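PDB 2FJK: fructose-bisphosphate aldolase from Thermus caldophilus, which belongs to the class II fructose-bisphosphate aldolases, enzymes built on a TIM barrel, and carries 1,3-dihydroxyacetonephosphate in its pocket. Local coordinates for residues Val172-Thr176 and Phe188-Leu194; Gly209-Val213 and Ala231-His235; Ala259-Val264 and Leu281-Ala287. All blocks are in the same frame, centred on the assembly; numbering follows the deposited sequence.

Contact 1: Val172-Thr176 and Phe188-Leu194; sequences VAIGT and FIDHPRL
Ile174 pushes its side chain between Ile189 and Leu194, and it contributes more to this buried contact than any other residue. Its CG1 sits between the backbone N and the carbonyl carbon (chi1 60°), and the chain then runs out extended, carrying CD1 to Leu194 and Ile189. There CD1 meets Leu194 CD2 at 3.6 Å and Ile189 CG2 at 3.8 Å, each of the two side chains slanting across the isoleucine. Leu194 gives its other branch to Val172: Leu194 CD1 lies 3.9 Å from Val172 CG2, and here the side chains cross at roughly a right angle. Ile189 in turn sends CD1 over the backbone of Gly175, 4.0 Å from Gly175 O.

The polar part of the contact is backbone. Asp190 N donates to Ile174 O at 2.7 Å, a fairly straight bond (163° at the hydrogen) whose donor is tilted slightly from the carbonyl plane. The same oxygen takes a CA-H contact from Ile189, and Gly175 CA returns one to Phe188 O. Gly175 has no side chain, and its bare CA lies against Phe188 O, which lets the two segments come close here.

In the TIM barrel this joins the loop after strand 171-172 to the start of helix 191-200, where Asp190 occupies the N-cap position. Leu205 of the neighbouring strand packs on both Val172 and Leu194. Chemically, then, the helix start is joined to the loop by one short, fairly straight backbone hydrogen bond set in aliphatic packing, with Ile174 O receiving an N-H despite its burial.

Contact 2: Gly209-Val213 and Ala231-His235; sequences GASAV and ASGIH. With 13P (1,3-dihydroxyacetonephosphate), chain E.
The touching parts of the two segments, Gly209-Val213 and Ala231-Ile234, run at 124° to each other and come nearest at Ala212 and Gly233, whose CA atoms are 4.2 Å apart. Just beside that point Ile234 N donates to Ser211 O at 2.9 Å, in the carbonyl plane and with 158° at the hydrogen. Gly233 adds a CA-H contact to Ala212 O; with no side chain, it lets that oxygen and Val213 come against its CA. Two waters complete the bridge, one donating to Ala210 O and Ile234 O, the other to Ala212 O and Ile234 O, so that the Ile234 carbonyl takes both.

Val213 faces the second segment with both branches. Its CG1, anti to the backbone N (chi1 -158°), touches Ala231 CB at 3.5 Å, while Val213 CG2 presses on Gly233 CA at 3.5 Å, tight for two carbons. Ile234 lays CG1 alongside the Gly209 carbonyl, 3.6 Å from Gly209 O.

Gly209-Val213 is the loop after strand 205-207, at the C-terminal end of the strands, where TIM barrels place their active sites; Ala231-His235 lies between helices 215-223 and 236-244. Gly209-Ser211 line the 1,3-dihydroxyacetonephosphate pocket, and Ser211 grips the phosphate twice: Ser211 OG donates to O3P at 2.6 Å, and Ser211 N makes a weak bond to O2P at 3.3 Å. Lys182 and Thr254 are among the other residues bonded to the ligand. Asp255 also binds this loop: its carboxylate accepts from the backbone N of Ala212 and of Val213, and its own N is hydrogen-bonded to Ser211 OG.

Contact 3: Ala259-Val264 and Leu281-Ala287; sequences AFTALV and LGPAREA
Phe260, Leu263 and Val264 pack against Leu281, Ala284 and Ala287 where helices 254-270 and 277-299 form a helical hairpin at the C-terminal end of this TIM barrel chain. The two short segments run nearly antiparallel, with 147° between their directions, and their axes approach to 7.7 Å. The small alanines are consistent with that closeness: Ala284 and Ala287 both point toward the other helix, and Phe260 and Ala284 have their CA atoms only 4.4 Å apart.

The aromatic contribution is a CH-pi contact. Ala284 CB sits over the centre of the Phe260 ring, 3.4 Å from the centroid and 15° off its normal. With CG anti to the backbone N (chi1 -166°), the phenylalanine swings its ring across to the opposite helix and lies on that methyl. Beyond the alanine, Leu281 CD2 reaches the far end of the ring, 3.6 Å from Phe260 CZ.

The rest is aliphatic packing. Leu263 is directed at the partner helix and sets CB against Ala284 CA at 3.6 Å, while its CD1 reaches Ala287 CB. Val264 brings CG2 to Ala284 CB at 3.9 Å, so this one methyl is enclosed by Phe260, Leu263 and Val264.

Polar bonds involve the surroundings. Arg285, whose CB points away from helix 254-270, bonds through NH1 to Gln31 OE1 and to Tyr55 O of the second subunit, whose Tyr55 ring also forms a cation-pi pair with it. Thr261 OG1 bonds Tyr280 OH of that subunit, so the hairpin is part of a subunit interface. At the Ala259 end of the segment, Ala259 CB lies 4.3 Å from Ala287 CB.

How the contacts relate
Contacts 1 and 2 adjoin, their centres 14 Å apart. Ile234 CD1 of contact 2 meets Thr176 CG2 at 3.9 Å and Ile189 CD1 at 4.0 Å, while Thr176 OG1 hydrogen-bonds to His208 O, just before Gly209. Of the three, contact 2 holds pocket residues that touch the 1,3-dihydroxyacetonephosphate. The side chain of Thr176 in contact 1 is about 7 Å from the bound 1,3-dihydroxyacetonephosphate, and the side chain of Ala259 in contact 3 is about 11 Å from the same 1,3-dihydroxyacetonephosphate. Contact 3 stands apart, its nearest atoms about 9 Å from contact 2; contact 1 is about 19 Å away, on the opposite side of the chain's centre. Its helix 254-270 nevertheless begins at Thr254, a ligand-bonding residue.

Contact 1: Val172-Thr176 and Phe188-Leu194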
loop_
_atom_site.group_PDB
_atom_site.type_symbol
_atom_site.label_atom_id
_atom_site.label_comp_id
_atom_site.label_asym_id
_atom_site.label_seq_id
_atom_site.Cartn_x
_atom_site.Cartn_y
_atom_site.Cartn_z
ATOM N N VAL A 172 0.227 16.685 30.163
ATOM C CA VAL A 172 0.388 17.196 31.520
ATOM C C VAL A 172 -0.226 16.327 32.608
ATOM O O VAL A 172 -1.183 15.589 32.374
ATOM C CB VAL A 172 -0.190 18.624 31.644
ATOM C CG1 VAL A 172 0.466 19.530 30.607
ATOM C CG2 VAL A 172 -1.704 18.600 31.461
ATOM N N ALA A 173 0.343 16.430 33.803
ATOM C CA ALA A 173 -0.124 15.675 34.969
ATOM C C ALA A 173 -0.909 16.602 35.892
ATOM O O ALA A 173 -0.325 17.439 36.585
ATOM C CB ALA A 173 1.068 15.082 35.718
ATOM N N ILE A 174 -2.226 16.453 35.916
ATOM C CA ILE A 174 -3.044 17.319 36.753
ATOM C C ILE A 174 -4.114 16.598 37.548
ATOM O O ILE A 174 -5.124 17.202 37.919
ATOM C CB ILE A 174 -3.728 18.397 35.912
ATOM C CG1 ILE A 174 -4.630 17.741 34.855
ATOM C CG2 ILE A 174 -2.675 19.276 35.269
ATOM C CD1 ILE A 174 -5.367 18.735 33.975
ATOM N N GLY A 175 -3.902 15.311 37.800
ATOM C CA GLY A 175 -4.870 14.561 38.569
ATOM C C GLY A 175 -5.468 13.332 37.919
ATOM O O GLY A 175 -6.215 12.615 38.583
ATOM N N THR A 176 -5.170 13.089 36.639
ATOM C CA THR A 176 -5.696 11.909 35.937
ATOM C C THR A 176 -4.730 10.728 36.042
ATOM O O THR A 176 -3.555 10.903 36.383
ATOM C CB THR A 176 -5.916 12.179 34.431
ATOM O OG1 THR A 176 -4.652 12.410 33.807
ATOM C CG2 THR A 176 -6.802 13.393 34.218
ATOM N N PHE A 188 -9.948 14.482 41.961
ATOM C CA PHE A 188 -9.568 15.885 41.841
ATOM C C PHE A 188 -8.702 16.217 40.636
ATOM O O PHE A 188 -7.690 15.574 40.379
ATOM C CB PHE A 188 -8.833 16.347 43.102
ATOM C CG PHE A 188 -8.376 17.779 43.039
ATOM C CD1 PHE A 188 -9.302 18.819 43.062
ATOM C CD2 PHE A 188 -7.025 18.086 42.932
ATOM C CE1 PHE A 188 -8.888 20.146 42.978
ATOM C CE2 PHE A 188 -6.599 19.409 42.846
ATOM C CZ PHE A 188 -7.531 20.441 42.869
ATOM N N ILE A 189 -9.103 17.247 39.906
ATOM C CA ILE A 189 -8.346 17.694 38.753
ATOM C C ILE A 189 -7.846 19.095 39.071
ATOM O O ILE A 189 -8.639 19.992 39.351
ATOM C CB ILE A 189 -9.219 17.750 37.486
ATOM C CG1 ILE A 189 -9.945 16.417 37.291
ATOM C CG2 ILE A 189 -8.356 18.096 36.286
ATOM C CD1 ILE A 189 -9.049 15.205 37.303
ATOM N N ASP A 190 -6.532 19.273 39.036
ATOM C CA ASP A 190 -5.922 20.562 39.337
ATOM C C ASP A 190 -6.103 21.530 38.175
ATOM O O ASP A 190 -5.188 21.734 37.380
ATOM C CB ASP A 190 -4.430 20.377 39.619
ATOM C CG ASP A 190 -3.863 21.479 40.482
ATOM O OD1 ASP A 190 -4.136 22.661 40.187
ATOM O OD2 ASP A 190 -3.139 21.162 41.451
ATOM N N HIS A 191 -7.281 22.133 38.082
ATOM C CA HIS A 191 -7.568 23.065 36.997
ATOM C C HIS A 191 -6.711 24.326 37.015
ATOM O O HIS A 191 -6.273 24.794 35.963
ATOM C CB HIS A 191 -9.052 23.430 37.004
ATOM C CG HIS A 191 -9.945 22.311 36.561
ATOM N ND1 HIS A 191 -9.840 21.725 35.317
ATOM C CD2 HIS A 191 -10.968 21.682 37.188
ATOM C CE1 HIS A 191 -10.761 20.785 35.195
ATOM N NE2 HIS A 191 -11.460 20.739 36.316
ATOM N N PRO A 192 -6.454 24.895 38.206
ATOM C CA PRO A 192 -5.630 26.104 38.268
ATOM C C PRO A 192 -4.244 25.802 37.724
ATOM O O PRO A 192 -3.654 26.607 37.008
ATOM C CB PRO A 192 -5.602 26.429 39.760
ATOM C CG PRO A 192 -6.921 25.911 40.229
ATOM C CD PRO A 192 -7.003 24.576 39.534
ATOM N N ARG A 193 -3.736 24.627 38.082
ATOM C CA ARG A 193 -2.425 24.183 37.637
ATOM C C ARG A 193 -2.407 24.101 36.111
ATOM O O ARG A 193 -1.458 24.537 35.463
ATOM C CB ARG A 193 -2.120 22.809 38.227
ATOM C CG ARG A 193 -0.697 22.369 38.045
ATOM C CD ARG A 193 -0.455 21.006 38.653
ATOM N NE ARG A 193 0.939 20.893 39.058
ATOM C CZ ARG A 193 1.421 21.354 40.205
ATOM N NH1 ARG A 193 0.614 21.945 41.075
ATOM N NH2 ARG A 193 2.716 21.256 40.463
ATOM N N LEU A 194 -3.465 23.532 35.540
ATOM C CA LEU A 194 -3.563 23.409 34.090
ATOM C C LEU A 194 -3.541 24.816 33.488
ATOM O O LEU A 194 -2.850 25.080 32.501
ATOM C CB LEU A 194 -4.862 22.688 33.716
ATOM C CG LEU A 194 -5.173 22.479 32.228
ATOM C CD1 LEU A 194 -3.996 21.795 31.522
ATOM C CD2 LEU A 194 -6.431 21.639 32.103
#

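Contact 2: Gly209-Val213 and Ala231-His235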
loop_
_atom_site.group_PDB
_atom_site.type_symbol
_atom_site.label_atom_id
_atom_site.label_comp_id
_atom_site.label_asym_id
_atom_site.label_seq_id
_atom_site.Cartn_x
_atom_site.Cartn_y
_atom_site.Cartn_z
ATOM N N GLY A 209 -5.164 9.195 30.515
ATOM C CA GLY A 209 -5.931 8.607 31.596
ATOM C C GLY A 209 -7.210 9.382 31.802
ATOM O O GLY A 209 -7.616 9.645 32.937
ATOM N N ALA A 210 -7.863 9.727 30.695
ATOM C CA ALA A 210 -9.078 10.525 30.768
ATOM C C ALA A 210 -10.403 9.806 30.582
ATOM O O ALA A 210 -11.416 10.459 30.357
ATOM C CB ALA A 210 -8.980 11.694 29.784
ATOM N N SER A 211 -10.420 8.482 30.680
ATOM C CA SER A 211 -11.684 7.763 30.527
ATOM C C SER A 211 -12.711 8.235 31.568
ATOM O O SER A 211 -12.348 8.695 32.648
ATOM C CB SER A 211 -11.478 6.253 30.663
ATOM O OG SER A 211 -11.139 5.663 29.418
ATOM N N ALA A 212 -13.990 8.103 31.230
ATOM C CA ALA A 212 -15.076 8.518 32.112
ATOM C C ALA A 212 -15.560 7.345 32.962
ATOM O O ALA A 212 -16.109 7.532 34.046
ATOM C CB ALA A 212 -16.241 9.090 31.277
ATOM N N VAL A 213 -15.351 6.135 32.462
ATOM C CA VAL A 213 -15.760 4.936 33.176
ATOM C C VAL A 213 -17.184 5.117 33.721
ATOM O O VAL A 213 -17.421 4.986 34.925
ATOM C CB VAL A 213 -14.790 4.655 34.341
ATOM C CG1 VAL A 213 -14.867 3.190 34.738
ATOM C CG2 VAL A 213 -13.360 5.048 33.935
ATOM N N ALA A 231 -15.454 1.390 40.176
ATOM C CA ALA A 231 -14.929 2.074 39.011
ATOM C C ALA A 231 -15.237 3.549 39.168
ATOM O O ALA A 231 -16.340 3.921 39.566
ATOM C CB ALA A 231 -15.577 1.533 37.750
ATOM N N SER A 232 -14.254 4.384 38.869
ATOM C CA SER A 232 -14.412 5.825 38.977
ATOM C C SER A 232 -13.566 6.468 37.883
ATOM O O SER A 232 -12.364 6.240 37.806
ATOM C CB SER A 232 -13.949 6.293 40.364
ATOM O OG SER A 232 -14.084 7.698 40.512
ATOM N N GLY A 233 -14.199 7.254 37.024
ATOM C CA GLY A 233 -13.462 7.893 35.953
ATOM C C GLY A 233 -13.449 9.395 36.116
ATOM O O GLY A 233 -13.973 9.909 37.101
ATOM N N ILE A 234 -12.851 10.097 35.155
ATOM C CA ILE A 234 -12.774 11.552 35.205
ATOM C C ILE A 234 -14.134 12.139 34.858
ATOM O O ILE A 234 -14.772 11.733 33.879
ATOM C CB ILE A 234 -11.721 12.107 34.221
ATOM C CG1 ILE A 234 -10.358 11.439 34.462
ATOM C CG2 ILE A 234 -11.606 13.609 34.385
ATOM C CD1 ILE A 234 -9.818 11.589 35.851
ATOM N N HIS A 235 -14.576 13.090 35.673
ATOM C CA HIS A 235 -15.868 13.733 35.483
ATOM C C HIS A 235 -15.944 14.521 34.178
ATOM O O HIS A 235 -15.025 15.265 33.839
ATOM C CB HIS A 235 -16.156 14.672 36.650
ATOM C CG HIS A 235 -17.568 15.162 36.687
ATOM N ND1 HIS A 235 -18.610 14.391 37.156
ATOM C CD2 HIS A 235 -18.117 16.328 36.272
ATOM C CE1 HIS A 235 -19.742 15.061 37.029
ATOM N NE2 HIS A 235 -19.470 16.239 36.496
HETATM P P 13P E . -7.496 5.292 30.190
HETATM O O1P 13P E . -7.165 3.882 30.878
HETATM O O2P 13P E . -8.054 6.230 31.337
HETATM O O3P 13P E . -8.594 5.086 29.102
HETATM O O1 13P E . -6.146 5.865 29.535
HETATM C C1 13P E . -6.238 6.623 28.330
HETATM C C2 13P E . -4.874 7.239 28.141
HETATM O O2 13P E . -4.366 7.869 29.065
HETATM C C3 13P E . -4.122 7.086 26.819
HETATM O O3 13P E . -2.817 7.647 26.923
HETATM O O HOH W 1 -13.678 11.745 30.852
HETATM O O HOH W 2 -16.748 10.058 34.659
#

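Contact 3: Ala259-Val264 and Leu281-Ala287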
loop_
_atom_site.group_PDB
_atom_site.type_symbol
_atom_site.label_atom_id
_atom_site.label_comp_id
_atom_site.label_asym_id
_atom_site.label_seq_id
_atom_site.Cartn_x
_atom_site.Cartn_y
_atom_site.Cartn_z
ATOM N N ALA A 259 -16.634 -1.236 27.218
ATOM C CA ALA A 259 -17.814 -1.335 26.370
ATOM C C ALA A 259 -17.734 -2.597 25.502
ATOM O O ALA A 259 -18.666 -3.399 25.465
ATOM C CB ALA A 259 -17.936 -0.090 25.496
ATOM N N PHE A 260 -16.606 -2.773 24.819
ATOM C CA PHE A 260 -16.395 -3.930 23.946
ATOM C C PHE A 260 -16.573 -5.256 24.696
ATOM O O PHE A 260 -17.289 -6.154 24.244
ATOM C CB PHE A 260 -14.984 -3.872 23.358
ATOM C CG PHE A 260 -14.768 -4.801 22.206
ATOM C CD1 PHE A 260 -15.092 -4.408 20.913
ATOM C CD2 PHE A 260 -14.256 -6.077 22.414
ATOM C CE1 PHE A 260 -14.909 -5.274 19.839
ATOM C CE2 PHE A 260 -14.068 -6.959 21.345
ATOM C CZ PHE A 260 -14.393 -6.560 20.056
ATOM N N THR A 261 -15.906 -5.381 25.842
ATOM C CA THR A 261 -15.989 -6.603 26.636
ATOM C C THR A 261 -17.390 -6.769 27.227
ATOM O O THR A 261 -17.921 -7.883 27.295
ATOM C CB THR A 261 -14.937 -6.599 27.781
ATOM O OG1 THR A 261 -13.617 -6.506 27.223
ATOM C CG2 THR A 261 -15.037 -7.876 28.609
ATOM N N ALA A 262 -17.991 -5.667 27.657
ATOM C CA ALA A 262 -19.332 -5.747 28.219
ATOM C C ALA A 262 -20.207 -6.457 27.191
ATOM O O ALA A 262 -20.917 -7.405 27.512
ATOM C CB ALA A 262 -19.879 -4.354 28.501
ATOM N N LEU A 263 -20.143 -6.009 25.942
ATOM C CA LEU A 263 -20.955 -6.629 24.913
ATOM C C LEU A 263 -20.574 -8.067 24.580
ATOM O O LEU A 263 -21.450 -8.900 24.383
ATOM C CB LEU A 263 -20.975 -5.757 23.661
ATOM C CG LEU A 263 -22.209 -4.839 23.702
ATOM C CD1 LEU A 263 -22.032 -3.742 24.739
ATOM C CD2 LEU A 263 -22.423 -4.223 22.373
ATOM N N VAL A 264 -19.280 -8.378 24.534
ATOM C CA VAL A 264 -18.876 -9.746 24.244
ATOM C C VAL A 264 -19.466 -10.669 25.308
ATOM O O VAL A 264 -20.038 -11.717 24.992
ATOM C CB VAL A 264 -17.333 -9.911 24.237
ATOM C CG1 VAL A 264 -16.970 -11.385 24.288
ATOM C CG2 VAL A 264 -16.741 -9.287 22.978
ATOM N N LEU A 281 -18.399 -9.967 18.262
ATOM C CA LEU A 281 -17.415 -8.899 18.068
ATOM C C LEU A 281 -18.080 -7.746 17.316
ATOM O O LEU A 281 -17.668 -6.594 17.436
ATOM C CB LEU A 281 -16.212 -9.396 17.266
ATOM C CG LEU A 281 -15.388 -10.522 17.882
ATOM C CD1 LEU A 281 -14.280 -10.902 16.911
ATOM C CD2 LEU A 281 -14.816 -10.088 19.233
ATOM N N GLY A 282 -19.101 -8.079 16.531
ATOM C CA GLY A 282 -19.821 -7.071 15.770
ATOM C C GLY A 282 -20.565 -6.129 16.700
ATOM O O GLY A 282 -20.401 -4.914 16.626
ATOM N N PRO A 283 -21.402 -6.666 17.589
ATOM C CA PRO A 283 -22.125 -5.777 18.499
ATOM C C PRO A 283 -21.168 -5.109 19.486
ATOM O O PRO A 283 -21.448 -4.014 19.966
ATOM C CB PRO A 283 -23.156 -6.705 19.153
ATOM C CG PRO A 283 -22.535 -8.054 19.043
ATOM C CD PRO A 283 -21.903 -8.049 17.687
ATOM N N ALA A 284 -20.029 -5.751 19.764
ATOM C CA ALA A 284 -19.039 -5.164 20.668
ATOM C C ALA A 284 -18.399 -3.973 19.967
ATOM O O ALA A 284 -18.180 -2.937 20.580
ATOM C CB ALA A 284 -17.964 -6.184 21.044
ATOM N N ARG A 285 -18.104 -4.130 18.680
ATOM C CA ARG A 285 -17.505 -3.053 17.885
ATOM C C ARG A 285 -18.475 -1.886 17.789
ATOM O O ARG A 285 -18.070 -0.728 17.796
ATOM C CB ARG A 285 -17.167 -3.547 16.474
ATOM C CG ARG A 285 -16.899 -2.440 15.444
ATOM C CD ARG A 285 -16.742 -3.019 14.027
ATOM N NE ARG A 285 -17.944 -3.741 13.604
ATOM C CZ ARG A 285 -17.999 -4.587 12.575
ATOM N NH1 ARG A 285 -16.923 -4.826 11.844
ATOM N NH2 ARG A 285 -19.130 -5.210 12.285
ATOM N N GLU A 286 -19.759 -2.202 17.680
ATOM C CA GLU A 286 -20.789 -1.176 17.585
ATOM C C GLU A 286 -20.861 -0.366 18.885
ATOM O O GLU A 286 -21.026 0.852 18.849
ATOM C CB GLU A 286 -22.145 -1.822 17.282
ATOM C CG GLU A 286 -23.308 -0.846 17.254
ATOM C CD GLU A 286 -23.174 0.181 16.156
ATOM O OE1 GLU A 286 -23.863 1.216 16.227
ATOM O OE2 GLU A 286 -22.383 -0.050 15.220
ATOM N N ALA A 287 -20.728 -1.033 20.030
ATOM C CA ALA A 287 -20.774 -0.309 21.296
ATOM C C ALA A 287 -19.566 0.604 21.425
ATOM O O ALA A 287 -19.648 1.663 22.047
ATOM C CB ALA A 287 -20.822 -1.273 22.481
#